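Local atomic coordinates of acidocalcisomal pyrophosphatase (Trypanosoma cruzi, PDB entry 5CUV), a protein that probably hydrolyses inorganic pyrophosphate to phosphate in a magnesium-dependent reaction. Residues A[78-83]-A[134-139]; A[319-322]-A[327-330]; A[360-365]-A[377-382]. All coordinates share one frame; numbering follows the deposited sequence.

Contact 1 stands apart: its centre is about 74 Å from that of contact 2 and about 77 Å from that of contact 3, in a helical N-terminal region on the opposite side of the chain's centre. Contacts 2 and 3 belong to the pyrophosphatase part, their centres about 8 Å apart, and they meet directly where the backbone of 377-382 runs along the edge of strand 319-322. Chemistry follows place. Contact 1 is a buried, wholly apolar helix packing; contact 2 is buried too, but is built on strand hydrogen bonds and carries one of the three aspartates of the magnesium site; contact 3, only partly buried, joins that loop through stacked aromatic rings to a helix lying over the hairpin face of Leu319, Met321 and Lys330.

Contact 1 (A[78-83]-A[134-139]); sequences RVMARM and KFWAWW
The Phe135 ring meets Met80, a selenomethionine here, at its edge: the methyl CE of Met80 lies near the ring plane, 4.3 Å from Phe135 CE2. One residue on, Trp136 approaches the root of the same side chain, its CZ3 3.7 Å from Met80 CG, and the two side chains cross at about a right angle. A turn after Phe135, Trp139 offers a face, with Met80 CE 4.1 Å from the centroid of its six-membered ring and 19° off the normal, a CH-pi contact. Bends at both chi2 and chi3 carry CE of Met80 to Phe135 and Trp139, while CG, close to the backbone, meets Trp136; a flexible, unbranched apolar chain suits a space bounded by rigid aromatics. No hydrogen bond crosses, and the indole nitrogen of Trp139 is bonded to Asn255 of the second subunit. The short helical segments run at 126° with axes 11.0 Å apart, a separation filled by large side chains. They belong to helices 73-87 and 132-141, the first and last of four helices that, with the short strand pair 95-96 and 129-130, resemble an EF-hand pair in topology; Phe135 also packs on Ile100 and Met103 of helix 97-106.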
ATOM      1  N   ARG A  78      30.372 -13.713  40.848  1.00 47.53           N
ATOM      2  CA  ARG A  78      29.899 -12.554  41.561  1.00 49.07           C
ATOM      3  C   ARG A  78      28.410 -12.317  41.302  1.00 48.84           C
ATOM      4  O   ARG A  78      27.710 -11.695  42.110  1.00 49.46           O
ATOM      5  CB  ARG A  78      30.751 -11.330  41.211  1.00 50.76           C
ATOM      6  CG  ARG A  78      30.554 -10.199  42.214  1.00 55.74           C
ATOM      7  CD  ARG A  78      31.333  -8.912  41.870  1.00 60.79           C
ATOM      8  NE  ARG A  78      32.721  -8.843  42.367  1.00 64.09           N
ATOM      9  CZ  ARG A  78      33.752  -9.546  41.888  1.00 66.52           C
ATOM     10  NH1 ARG A  78      33.591 -10.419  40.877  1.00 67.74           N
ATOM     11  NH2 ARG A  78      34.965  -9.346  42.404  1.00 67.09           N
ATOM     12  N   VAL A  79      27.914 -12.836  40.187  1.00 48.64           N
ATOM     13  CA  VAL A  79      26.498 -12.677  39.877  1.00 47.75           C
ATOM     14  C   VAL A  79      25.649 -13.692  40.624  1.00 48.01           C
ATOM     15  O   VAL A  79      24.639 -13.347  41.220  1.00 47.15           O
ATOM     16  CB  VAL A  79      26.241 -12.842  38.398  1.00 46.58           C
ATOM     17  CG1 VAL A  79      24.743 -12.823  38.136  1.00 45.44           C
ATOM     18  CG2 VAL A  79      26.956 -11.735  37.645  1.00 46.17           C
HETATM   19  N   MSE A  80      26.070 -14.946  40.558  1.00 48.80           N
HETATM   20  CA  MSE A  80      25.384 -16.040  41.207  1.00 50.64           C
HETATM   21  C   MSE A  80      25.401 -15.778  42.720  1.00 49.37           C
HETATM   22  O   MSE A  80      24.452 -16.082  43.424  1.00 48.40           O
HETATM   23  CB  MSE A  80      26.071 -17.368  40.889  1.00 56.04           C
HETATM   24  CG  MSE A  80      25.985 -17.764  39.424  1.00 62.57           C
HETATM   25 SE   MSE A  80      24.197 -17.977  38.764  1.00 75.64          SE
HETATM   26  CE  MSE A  80      23.700 -19.546  39.810  1.00 67.28           C
ATOM     27  N   ALA A  81      26.474 -15.187  43.223  1.00 48.76           N
ATOM     28  CA  ALA A  81      26.556 -14.847  44.648  1.00 47.56           C
ATOM     29  C   ALA A  81      25.444 -13.850  45.019  1.00 46.35           C
ATOM     30  O   ALA A  81      24.827 -13.962  46.076  1.00 46.59           O
ATOM     31  CB  ALA A  81      27.926 -14.238  44.958  1.00 47.27           C
ATOM     32  N   ARG A  82      25.188 -12.877  44.154  1.00 45.35           N
ATOM     33  CA  ARG A  82      24.118 -11.913  44.420  1.00 45.47           C
ATOM     34  C   ARG A  82      22.800 -12.634  44.329  1.00 45.73           C
ATOM     35  O   ARG A  82      21.858 -12.245  44.958  1.00 46.18           O
ATOM     36  CB  ARG A  82      24.107 -10.726  43.431  1.00 44.40           C
ATOM     37  CG  ARG A  82      25.445  -9.956  43.298  1.00 44.97           C
ATOM     38  CD  ARG A  82      25.224  -8.546  42.797  1.00 46.07           C
ATOM     39  NE  ARG A  82      24.547  -8.491  41.494  1.00 46.02           N
ATOM     40  CZ  ARG A  82      25.095  -7.955  40.407  1.00 46.28           C
ATOM     41  NH1 ARG A  82      26.314  -7.425  40.461  1.00 46.54           N
ATOM     42  NH2 ARG A  82      24.449  -7.954  39.256  1.00 46.24           N
HETATM   43  N   MSE A  83      22.722 -13.697  43.551  1.00 47.47           N
HETATM   44  CA  MSE A  83      21.466 -14.417  43.437  1.00 49.78           C
HETATM   45  C   MSE A  83      21.242 -15.180  44.710  1.00 48.84           C
HETATM   46  O   MSE A  83      20.088 -15.315  45.176  1.00 47.72           O
HETATM   47  CB  MSE A  83      21.506 -15.374  42.247  1.00 55.70           C
HETATM   48  CG  MSE A  83      20.198 -16.114  42.016  1.00 62.10           C
HETATM   49 SE   MSE A  83      18.732 -14.993  41.493  1.00 76.99          SE
HETATM   50  CE  MSE A  83      19.271 -14.674  39.647  1.00 70.46           C
ATOM     51  N   LYS A 134      30.280 -23.458  48.952  1.00 43.31           N
ATOM     52  CA  LYS A 134      30.032 -24.875  48.738  1.00 42.79           C
ATOM     53  C   LYS A 134      29.034 -25.036  47.616  1.00 41.93           C
ATOM     54  O   LYS A 134      29.099 -26.011  46.870  1.00 41.97           O
ATOM     55  CB  LYS A 134      29.496 -25.563  50.001  1.00 44.22           C
ATOM     56  CG  LYS A 134      30.567 -26.242  50.873  1.00 46.22           C
ATOM     57  CD  LYS A 134      31.647 -27.024  50.042  1.00 48.37           C
ATOM     58  CE  LYS A 134      32.417 -28.031  50.921  1.00 47.47           C
ATOM     59  NZ  LYS A 134      32.246 -27.661  52.362  1.00 47.13           N
ATOM     60  N   PHE A 135      28.100 -24.090  47.507  1.00 39.88           N
ATOM     61  CA  PHE A 135      27.110 -24.159  46.449  1.00 38.98           C
ATOM     62  C   PHE A 135      27.825 -23.970  45.144  1.00 38.82           C
ATOM     63  O   PHE A 135      27.837 -24.863  44.292  1.00 37.17           O
ATOM     64  CB  PHE A 135      26.050 -23.064  46.615  1.00 39.57           C
ATOM     65  CG  PHE A 135      25.108 -22.935  45.442  1.00 38.48           C
ATOM     66  CD1 PHE A 135      24.226 -23.971  45.116  1.00 37.16           C
ATOM     67  CD2 PHE A 135      25.153 -21.791  44.612  1.00 38.75           C
ATOM     68  CE1 PHE A 135      23.404 -23.879  43.976  1.00 36.56           C
ATOM     69  CE2 PHE A 135      24.335 -21.691  43.478  1.00 37.14           C
ATOM     70  CZ  PHE A 135      23.463 -22.736  43.162  1.00 36.72           C
ATOM     71  N   TRP A 136      28.454 -22.804  45.017  1.00 39.73           N
ATOM     72  CA  TRP A 136      29.180 -22.454  43.805  1.00 41.01           C
ATOM     73  C   TRP A 136      30.166 -23.539  43.405  1.00 40.50           C
ATOM     74  O   TRP A 136      30.309 -23.832  42.246  1.00 40.45           O
ATOM     75  CB  TRP A 136      29.871 -21.089  43.970  1.00 43.25           C
ATOM     76  CG  TRP A 136      30.624 -20.643  42.747  1.00 46.65           C
ATOM     77  CD1 TRP A 136      31.962 -20.413  42.661  1.00 47.43           C
ATOM     78  CD2 TRP A 136      30.104 -20.456  41.413  1.00 48.17           C
ATOM     79  NE1 TRP A 136      32.320 -20.100  41.365  1.00 47.52           N
ATOM     80  CE2 TRP A 136      31.207 -20.120  40.577  1.00 47.87           C
ATOM     81  CE3 TRP A 136      28.825 -20.542  40.844  1.00 47.81           C
ATOM     82  CZ2 TRP A 136      31.071 -19.871  39.205  1.00 48.11           C
ATOM     83  CZ3 TRP A 136      28.684 -20.295  39.475  1.00 49.07           C
ATOM     84  CH2 TRP A 136      29.811 -19.961  38.668  1.00 49.20           C
ATOM     85  N   ALA A 137      30.816 -24.172  44.367  1.00 41.23           N
ATOM     86  CA  ALA A 137      31.780 -25.235  44.056  1.00 41.04           C
ATOM     87  C   ALA A 137      31.072 -26.420  43.422  1.00 40.58           C
ATOM     88  O   ALA A 137      31.571 -27.065  42.494  1.00 40.28           O
ATOM     89  CB  ALA A 137      32.477 -25.680  45.314  1.00 40.71           C
ATOM     90  N   TRP A 138      29.886 -26.695  43.929  1.00 40.72           N
ATOM     91  CA  TRP A 138      29.101 -27.815  43.420  1.00 41.19           C
ATOM     92  C   TRP A 138      28.560 -27.542  42.004  1.00 41.75           C
ATOM     93  O   TRP A 138      28.591 -28.431  41.156  1.00 41.35           O
ATOM     94  CB  TRP A 138      27.921 -28.130  44.374  1.00 39.36           C
ATOM     95  CG  TRP A 138      26.980 -29.162  43.795  1.00 37.80           C
ATOM     96  CD1 TRP A 138      27.197 -30.514  43.689  1.00 37.95           C
ATOM     97  CD2 TRP A 138      25.734 -28.910  43.161  1.00 36.89           C
ATOM     98  NE1 TRP A 138      26.158 -31.119  43.022  1.00 37.35           N
ATOM     99  CE2 TRP A 138      25.243 -30.155  42.685  1.00 37.76           C
ATOM    100  CE3 TRP A 138      24.982 -27.756  42.932  1.00 36.87           C
ATOM    101  CZ2 TRP A 138      24.026 -30.270  41.996  1.00 37.44           C
ATOM    102  CZ3 TRP A 138      23.765 -27.869  42.237  1.00 36.94           C
ATOM    103  CH2 TRP A 138      23.303 -29.116  41.780  1.00 36.82           C
ATOM    104  N   TRP A 139      28.041 -26.321  41.795  1.00 42.15           N
ATOM    105  CA  TRP A 139      27.462 -25.858  40.517  1.00 42.63           C
ATOM    106  C   TRP A 139      28.456 -25.987  39.356  1.00 43.57           C
ATOM    107  O   TRP A 139      28.153 -26.544  38.299  1.00 42.47           O
ATOM    108  CB  TRP A 139      27.054 -24.387  40.658  1.00 41.53           C
ATOM    109  CG  TRP A 139      26.332 -23.802  39.460  1.00 40.93           C
ATOM    110  CD1 TRP A 139      26.883 -23.094  38.423  1.00 40.82           C
ATOM    111  CD2 TRP A 139      24.923 -23.782  39.247  1.00 39.71           C
ATOM    112  NE1 TRP A 139      25.903 -22.626  37.588  1.00 39.01           N
ATOM    113  CE2 TRP A 139      24.686 -23.034  38.074  1.00 40.18           C
ATOM    114  CE3 TRP A 139      23.830 -24.312  39.941  1.00 38.01           C
ATOM    115  CZ2 TRP A 139      23.382 -22.799  37.583  1.00 39.32           C
ATOM    116  CZ3 TRP A 139      22.553 -24.079  39.457  1.00 36.99           C
ATOM    117  CH2 TRP A 139      22.339 -23.326  38.291  1.00 37.66           C
TER

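Contact 2 (A[319-322]-A[327-330]); sequences LGMI and MDWK. With MG (magnesium ion), chain D.
Leu319 and Lys330 join their backbones in both directions, as a hydrogen-bonded antiparallel pair: Leu319 N to Lys330 O and Lys330 N to Leu319 O are each 3.1 Å. Two residues along, Asp328 N gives a bond of 2.9 Å to Met321 O, while the return bond from Met321 N to Asp328 O is weak. The charged contacts centre on Asp328. Its OD1 binds the magnesium ion at 2.5 Å, a site completed by Asp291 and Asp296, and within the same strand Lys330 NZ forms a salt bridge to Asp328 OD2 (2.8 Å). Lys330 thereby links the carboxylates of Asp328 and Asp296, probably easing their mutual repulsion, and also reaches the Tyr270 hydroxyl. Apolar packing does the rest. Met321 lies alongside Asp328, its chain extended through chi2 until a bend at chi3 (73°) directs CE to 3.5 Å from Lys330 CE. On the other face, Gly320 carries no side chain and leaves room for the indole of Trp329, whose CE3 lies 3.6 Å from Gly320 CA; Met327 CG, from the same strand as Trp329, lies over one ring face near the rim. Strands 310-323 and 326-335 form a beta hairpin in the pyrophosphatase mixed sheet: helix 357-367 packs over Leu319, Met321 and Lys330, strand 296-299 lies beside 326-335, and Gly320 and Ile322 hydrogen-bond through their backbones to Val380 and Lys378.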
ATOM      1  N   LEU A 319     -26.126   3.400   6.025  1.00 18.73           N
ATOM      2  CA  LEU A 319     -26.956   4.482   5.544  1.00 19.10           C
ATOM      3  C   LEU A 319     -28.433   3.956   5.473  1.00 21.67           C
ATOM      4  O   LEU A 319     -28.690   2.897   4.874  1.00 23.05           O
ATOM      5  CB  LEU A 319     -26.453   4.901   4.160  1.00 18.55           C
ATOM      6  CG  LEU A 319     -27.219   6.055   3.501  1.00 21.77           C
ATOM      7  CD1 LEU A 319     -26.749   7.423   4.091  1.00 21.80           C
ATOM      8  CD2 LEU A 319     -26.997   6.019   2.011  1.00 20.14           C
ATOM      9  N   GLY A 320     -29.400   4.649   6.093  1.00 22.21           N
ATOM     10  CA  GLY A 320     -30.773   4.168   6.053  1.00 23.69           C
ATOM     11  C   GLY A 320     -31.641   4.885   5.018  1.00 25.72           C
ATOM     12  O   GLY A 320     -31.933   6.089   5.157  1.00 26.29           O
HETATM   13  N   MSE A 321     -32.072   4.170   3.990  1.00 27.14           N
HETATM   14  CA  MSE A 321     -32.892   4.775   2.967  1.00 32.39           C
HETATM   15  C   MSE A 321     -34.298   4.217   3.110  1.00 33.34           C
HETATM   16  O   MSE A 321     -34.486   3.085   3.608  1.00 32.92           O
HETATM   17  CB  MSE A 321     -32.333   4.484   1.575  1.00 37.88           C
HETATM   18  CG  MSE A 321     -33.209   4.999   0.444  1.00 46.84           C
HETATM   19 SE   MSE A 321     -32.499   4.700  -1.311  1.00 61.55          SE
HETATM   20  CE  MSE A 321     -32.809   2.777  -1.412  1.00 52.20           C
ATOM     21  N   ILE A 322     -35.301   5.004   2.705  1.00 33.42           N
ATOM     22  CA  ILE A 322     -36.663   4.473   2.754  1.00 34.24           C
ATOM     23  C   ILE A 322     -37.000   3.997   1.333  1.00 35.67           C
ATOM     24  O   ILE A 322     -36.688   4.667   0.347  1.00 34.64           O
ATOM     25  CB  ILE A 322     -37.764   5.547   3.178  1.00 31.72           C
ATOM     26  CG1 ILE A 322     -37.401   6.344   4.431  1.00 28.95           C
ATOM     27  CG2 ILE A 322     -39.014   4.808   3.544  1.00 30.59           C
ATOM     28  CD1 ILE A 322     -37.161   5.513   5.620  1.00 27.50           C
HETATM   29  N   MSE A 327     -37.908   0.072   5.382  1.00 41.19           N
HETATM   30  CA  MSE A 327     -36.559   0.463   5.778  1.00 40.04           C
HETATM   31  C   MSE A 327     -35.681  -0.335   4.890  1.00 36.51           C
HETATM   32  O   MSE A 327     -35.860  -1.520   4.762  1.00 35.75           O
HETATM   33  CB  MSE A 327     -36.297   0.157   7.252  1.00 44.28           C
HETATM   34  CG  MSE A 327     -34.926   0.605   7.733  1.00 52.34           C
HETATM   35 SE   MSE A 327     -34.670   2.505   7.739  1.00 63.13          SE
HETATM   36  CE  MSE A 327     -35.738   2.925   9.315  1.00 61.80           C
ATOM     37  N   ASP A 328     -34.705   0.308   4.289  1.00 34.39           N
ATOM     38  CA  ASP A 328     -33.809  -0.395   3.391  1.00 32.58           C
ATOM     39  C   ASP A 328     -32.344   0.032   3.614  1.00 27.43           C
ATOM     40  O   ASP A 328     -31.783   0.868   2.923  1.00 25.68           O
ATOM     41  CB  ASP A 328     -34.334  -0.129   1.971  1.00 37.24           C
ATOM     42  CG  ASP A 328     -33.386  -0.591   0.868  1.00 41.78           C
ATOM     43  OD1 ASP A 328     -32.759  -1.684   1.038  1.00 43.22           O
ATOM     44  OD2 ASP A 328     -33.330   0.153  -0.178  1.00 42.69           O
ATOM     45  N   TRP A 329     -31.784  -0.545   4.662  1.00 24.13           N
ATOM     46  CA  TRP A 329     -30.413  -0.337   5.078  1.00 21.70           C
ATOM     47  C   TRP A 329     -29.406  -0.739   3.983  1.00 20.85           C
ATOM     48  O   TRP A 329     -29.588  -1.665   3.203  1.00 20.28           O
ATOM     49  CB  TRP A 329     -30.094  -1.171   6.331  1.00 20.19           C
ATOM     50  CG  TRP A 329     -30.834  -0.821   7.645  1.00 23.44           C
ATOM     51  CD1 TRP A 329     -31.788  -1.588   8.287  1.00 21.83           C
ATOM     52  CD2 TRP A 329     -30.717   0.399   8.433  1.00 23.88           C
ATOM     53  NE1 TRP A 329     -32.260  -0.930   9.380  1.00 21.92           N
ATOM     54  CE2 TRP A 329     -31.640   0.290   9.503  1.00 23.46           C
ATOM     55  CE3 TRP A 329     -29.928   1.555   8.334  1.00 23.10           C
ATOM     56  CZ2 TRP A 329     -31.813   1.304  10.472  1.00 22.88           C
ATOM     57  CZ3 TRP A 329     -30.098   2.566   9.310  1.00 24.02           C
ATOM     58  CH2 TRP A 329     -31.044   2.423  10.364  1.00 22.92           C
ATOM     59  N   LYS A 330     -28.316  -0.013   3.935  1.00 20.95           N
ATOM     60  CA  LYS A 330     -27.259  -0.290   3.005  1.00 19.75           C
ATOM     61  C   LYS A 330     -26.000  -0.229   3.869  1.00 19.30           C
ATOM     62  O   LYS A 330     -25.605   0.851   4.321  1.00 18.69           O
ATOM     63  CB  LYS A 330     -27.299   0.768   1.912  1.00 19.83           C
ATOM     64  CG  LYS A 330     -28.677   0.766   1.279  1.00 18.37           C
ATOM     65  CD  LYS A 330     -28.678   0.781  -0.197  1.00 19.59           C
ATOM     66  CE  LYS A 330     -30.113   0.702  -0.687  1.00 21.73           C
ATOM     67  NZ  LYS A 330     -30.668  -0.669  -0.769  1.00 18.16           N
TER
HETATM   68 MG    MG D 502     -32.730  -4.148   1.000  1.00 41.24          MG

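Contact 3 (A[360-365]-A[377-382]); sequences AIHEWF and NKFVFN
Phe365 and Asn377 bring the two backbones to a CA separation of 7.1 Å, which widens to 9.5 Å between the CA atoms of His362 and Phe379, so that a helix and an irregular loop diverge with room for rings between them. That room is taken by a face-to-face stack of His362 on Phe379, centroids 4.5 Å apart and planes tilted by 29°. The rings overlap near their rims: His362 CE1 stands 3.8 Å above the plane of Phe379. Each is placed by its first torsion, His362 with CG anti to the backbone N (chi1 172°) and Phe379 with CG anti to the carbonyl carbon (chi1 -55°), the latter carrying its ring toward the helix. Phe379 is also met at its edge, where CZ lies 4.2 Å from the carbonyl carbon C of Phe365 and 4.4 Å from Phe365 CB. A flat aromatic suits this position, since it serves the imidazole with a face and the helix backbone with an edge. Phe365 itself turns its ring inward, onto Met321 and Lys330 of the hairpin and Ile298, while His362 ND1 makes a weak hydrogen bond to Gly383 O. A backbone hydrogen bond joins Asn377 to Arg366, but between these side chains stacking and apolar contact dominate; were the imidazole protonated, the electron-rich face of Phe379 would probably favour its charge.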
ATOM      1  N   ALA A 360     -21.206  10.604  -3.144  1.00 17.76           N
ATOM      2  CA  ALA A 360     -21.705  10.019  -4.352  1.00 15.79           C
ATOM      3  C   ALA A 360     -22.631   8.838  -4.025  1.00 16.54           C
ATOM      4  O   ALA A 360     -23.630   8.631  -4.684  1.00 16.75           O
ATOM      5  CB  ALA A 360     -20.569   9.626  -5.218  1.00 12.32           C
ATOM      6  N   ILE A 361     -22.339   8.088  -2.973  1.00 17.30           N
ATOM      7  CA  ILE A 361     -23.201   6.956  -2.595  1.00 16.75           C
ATOM      8  C   ILE A 361     -24.569   7.451  -2.194  1.00 16.92           C
ATOM      9  O   ILE A 361     -25.603   6.883  -2.594  1.00 15.03           O
ATOM     10  CB  ILE A 361     -22.626   6.195  -1.401  1.00 15.50           C
ATOM     11  CG1 ILE A 361     -21.368   5.485  -1.836  1.00 16.47           C
ATOM     12  CG2 ILE A 361     -23.655   5.249  -0.862  1.00 14.09           C
ATOM     13  CD1 ILE A 361     -20.635   4.885  -0.746  1.00 17.54           C
ATOM     14  N   HIS A 362     -24.547   8.510  -1.381  1.00 17.31           N
ATOM     15  CA  HIS A 362     -25.769   9.100  -0.876  1.00 18.61           C
ATOM     16  C   HIS A 362     -26.627   9.673  -1.991  1.00 18.23           C
ATOM     17  O   HIS A 362     -27.817   9.436  -2.059  1.00 16.54           O
ATOM     18  CB  HIS A 362     -25.472  10.187   0.130  1.00 20.57           C
ATOM     19  CG  HIS A 362     -26.685  10.952   0.540  1.00 25.47           C
ATOM     20  ND1 HIS A 362     -27.274  10.796   1.774  1.00 28.07           N
ATOM     21  CD2 HIS A 362     -27.487  11.790  -0.157  1.00 26.59           C
ATOM     22  CE1 HIS A 362     -28.393  11.495   1.819  1.00 28.39           C
ATOM     23  NE2 HIS A 362     -28.545  12.105   0.660  1.00 28.59           N
ATOM     24  N   GLU A 363     -25.996  10.411  -2.886  1.00 18.68           N
ATOM     25  CA  GLU A 363     -26.729  11.033  -3.977  1.00 18.75           C
ATOM     26  C   GLU A 363     -27.215   9.979  -4.982  1.00 19.04           C
ATOM     27  O   GLU A 363     -28.324  10.061  -5.514  1.00 19.42           O
ATOM     28  CB  GLU A 363     -25.842  12.088  -4.634  1.00 19.22           C
ATOM     29  CG  GLU A 363     -26.523  12.826  -5.790  1.00 23.23           C
ATOM     30  CD  GLU A 363     -27.508  13.927  -5.343  1.00 24.90           C
ATOM     31  OE1 GLU A 363     -27.961  13.946  -4.160  1.00 24.54           O
ATOM     32  OE2 GLU A 363     -27.836  14.762  -6.218  1.00 25.62           O
ATOM     33  N   TRP A 364     -26.408   8.955  -5.212  1.00 18.31           N
ATOM     34  CA  TRP A 364     -26.825   7.925  -6.132  1.00 17.91           C
ATOM     35  C   TRP A 364     -28.146   7.261  -5.607  1.00 17.70           C
ATOM     36  O   TRP A 364     -29.116   7.148  -6.334  1.00 16.86           O
ATOM     37  CB  TRP A 364     -25.675   6.898  -6.374  1.00 14.03           C
ATOM     38  CG  TRP A 364     -25.837   6.109  -7.676  1.00 15.79           C
ATOM     39  CD1 TRP A 364     -25.178   6.319  -8.874  1.00 13.62           C
ATOM     40  CD2 TRP A 364     -26.641   4.927  -7.878  1.00 15.57           C
ATOM     41  NE1 TRP A 364     -25.511   5.333  -9.779  1.00 14.77           N
ATOM     42  CE2 TRP A 364     -26.398   4.471  -9.200  1.00 15.35           C
ATOM     43  CE3 TRP A 364     -27.530   4.214  -7.069  1.00 15.28           C
ATOM     44  CZ2 TRP A 364     -27.001   3.331  -9.723  1.00 16.24           C
ATOM     45  CZ3 TRP A 364     -28.139   3.075  -7.593  1.00 17.00           C
ATOM     46  CH2 TRP A 364     -27.866   2.643  -8.915  1.00 15.58           C
ATOM     47  N   PHE A 365     -28.213   6.868  -4.346  1.00 19.27           N
ATOM     48  CA  PHE A 365     -29.453   6.247  -3.876  1.00 20.04           C
ATOM     49  C   PHE A 365     -30.652   7.206  -3.728  1.00 20.81           C
ATOM     50  O   PHE A 365     -31.830   6.779  -3.805  1.00 20.91           O
ATOM     51  CB  PHE A 365     -29.191   5.509  -2.568  1.00 20.07           C
ATOM     52  CG  PHE A 365     -28.476   4.227  -2.767  1.00 23.01           C
ATOM     53  CD1 PHE A 365     -29.076   3.185  -3.465  1.00 23.68           C
ATOM     54  CD2 PHE A 365     -27.179   4.072  -2.337  1.00 24.77           C
ATOM     55  CE1 PHE A 365     -28.401   2.022  -3.725  1.00 23.22           C
ATOM     56  CE2 PHE A 365     -26.488   2.897  -2.607  1.00 25.28           C
ATOM     57  CZ  PHE A 365     -27.122   1.868  -3.308  1.00 24.81           C
ATOM     58  N   ASN A 377     -35.576   9.517  -3.043  1.00 29.89           N
ATOM     59  CA  ASN A 377     -35.887   8.626  -1.936  1.00 30.36           C
ATOM     60  C   ASN A 377     -35.549   9.402  -0.667  1.00 31.12           C
ATOM     61  O   ASN A 377     -34.725  10.334  -0.699  1.00 29.88           O
ATOM     62  CB  ASN A 377     -35.052   7.350  -1.991  1.00 29.56           C
ATOM     63  CG  ASN A 377     -35.371   6.488  -3.198  1.00 30.89           C
ATOM     64  OD1 ASN A 377     -34.466   6.070  -3.962  1.00 31.52           O
ATOM     65  ND2 ASN A 377     -36.642   6.201  -3.387  1.00 30.52           N
ATOM     66  N   LYS A 378     -36.167   9.010   0.446  1.00 31.51           N
ATOM     67  CA  LYS A 378     -35.912   9.679   1.716  1.00 31.51           C
ATOM     68  C   LYS A 378     -34.988   8.788   2.572  1.00 31.22           C
ATOM     69  O   LYS A 378     -34.851   7.616   2.292  1.00 29.75           O
ATOM     70  CB  LYS A 378     -37.245   9.890   2.435  1.00 33.37           C
ATOM     71  CG  LYS A 378     -38.361  10.603   1.633  1.00 36.39           C
ATOM     72  CD  LYS A 378     -37.948  12.035   1.281  1.00 40.48           C
ATOM     73  CE  LYS A 378     -39.125  12.941   0.943  1.00 41.79           C
ATOM     74  NZ  LYS A 378     -40.022  13.199   2.124  1.00 43.87           N
ATOM     75  N   PHE A 379     -34.371   9.343   3.617  1.00 31.78           N
ATOM     76  CA  PHE A 379     -33.506   8.572   4.531  1.00 31.16           C
ATOM     77  C   PHE A 379     -33.841   8.841   6.010  1.00 32.13           C
ATOM     78  O   PHE A 379     -34.222   9.965   6.380  1.00 31.92           O
ATOM     79  CB  PHE A 379     -32.022   8.962   4.374  1.00 29.05           C
ATOM     80  CG  PHE A 379     -31.513   8.850   2.998  1.00 28.33           C
ATOM     81  CD1 PHE A 379     -31.891   9.787   2.028  1.00 27.42           C
ATOM     82  CD2 PHE A 379     -30.782   7.729   2.615  1.00 27.71           C
ATOM     83  CE1 PHE A 379     -31.560   9.604   0.679  1.00 27.50           C
ATOM     84  CE2 PHE A 379     -30.437   7.522   1.268  1.00 28.93           C
ATOM     85  CZ  PHE A 379     -30.832   8.466   0.289  1.00 28.65           C
ATOM     86  N   VAL A 380     -33.647   7.830   6.857  1.00 31.91           N
ATOM     87  CA  VAL A 380     -33.815   8.018   8.284  1.00 32.45           C
ATOM     88  C   VAL A 380     -32.539   8.691   8.750  1.00 33.48           C
ATOM     89  O   VAL A 380     -31.610   8.859   7.947  1.00 36.40           O
ATOM     90  CB  VAL A 380     -33.899   6.733   8.987  1.00 34.18           C
ATOM     91  CG1 VAL A 380     -35.188   6.021   8.556  1.00 33.79           C
ATOM     92  CG2 VAL A 380     -32.601   5.937   8.718  1.00 34.34           C
ATOM     93  N   PHE A 381     -32.482   9.100  10.020  1.00 32.52           N
ATOM     94  CA  PHE A 381     -31.300   9.784  10.579  1.00 30.48           C
ATOM     95  C   PHE A 381     -30.746  10.893   9.732  1.00 31.01           C
ATOM     96  O   PHE A 381     -29.531  11.098   9.681  1.00 30.10           O
ATOM     97  CB  PHE A 381     -30.171   8.808  10.846  1.00 28.91           C
ATOM     98  CG  PHE A 381     -30.491   7.809  11.890  1.00 26.88           C
ATOM     99  CD1 PHE A 381     -31.148   6.658  11.568  1.00 25.76           C
ATOM    100  CD2 PHE A 381     -30.200   8.056  13.195  1.00 26.27           C
ATOM    101  CE1 PHE A 381     -31.522   5.757  12.549  1.00 25.21           C
ATOM    102  CE2 PHE A 381     -30.562   7.163  14.188  1.00 25.86           C
ATOM    103  CZ  PHE A 381     -31.228   6.013  13.856  1.00 26.70           C
ATOM    104  N   ASN A 382     -31.631  11.613   9.061  1.00 31.75           N
ATOM    105  CA  ASN A 382     -31.203  12.743   8.254  1.00 33.51           C
ATOM    106  C   ASN A 382     -30.202  12.381   7.181  1.00 33.78           C
ATOM    107  O   ASN A 382     -29.328  13.191   6.852  1.00 34.14           O
ATOM    108  CB  ASN A 382     -30.617  13.845   9.157  1.00 34.62           C
ATOM    109  CG  ASN A 382     -31.649  14.376  10.194  1.00 36.91           C
ATOM    110  OD1 ASN A 382     -31.821  13.787  11.288  1.00 37.61           O
ATOM    111  ND2 ASN A 382     -32.353  15.469   9.839  1.00 35.11           N
TER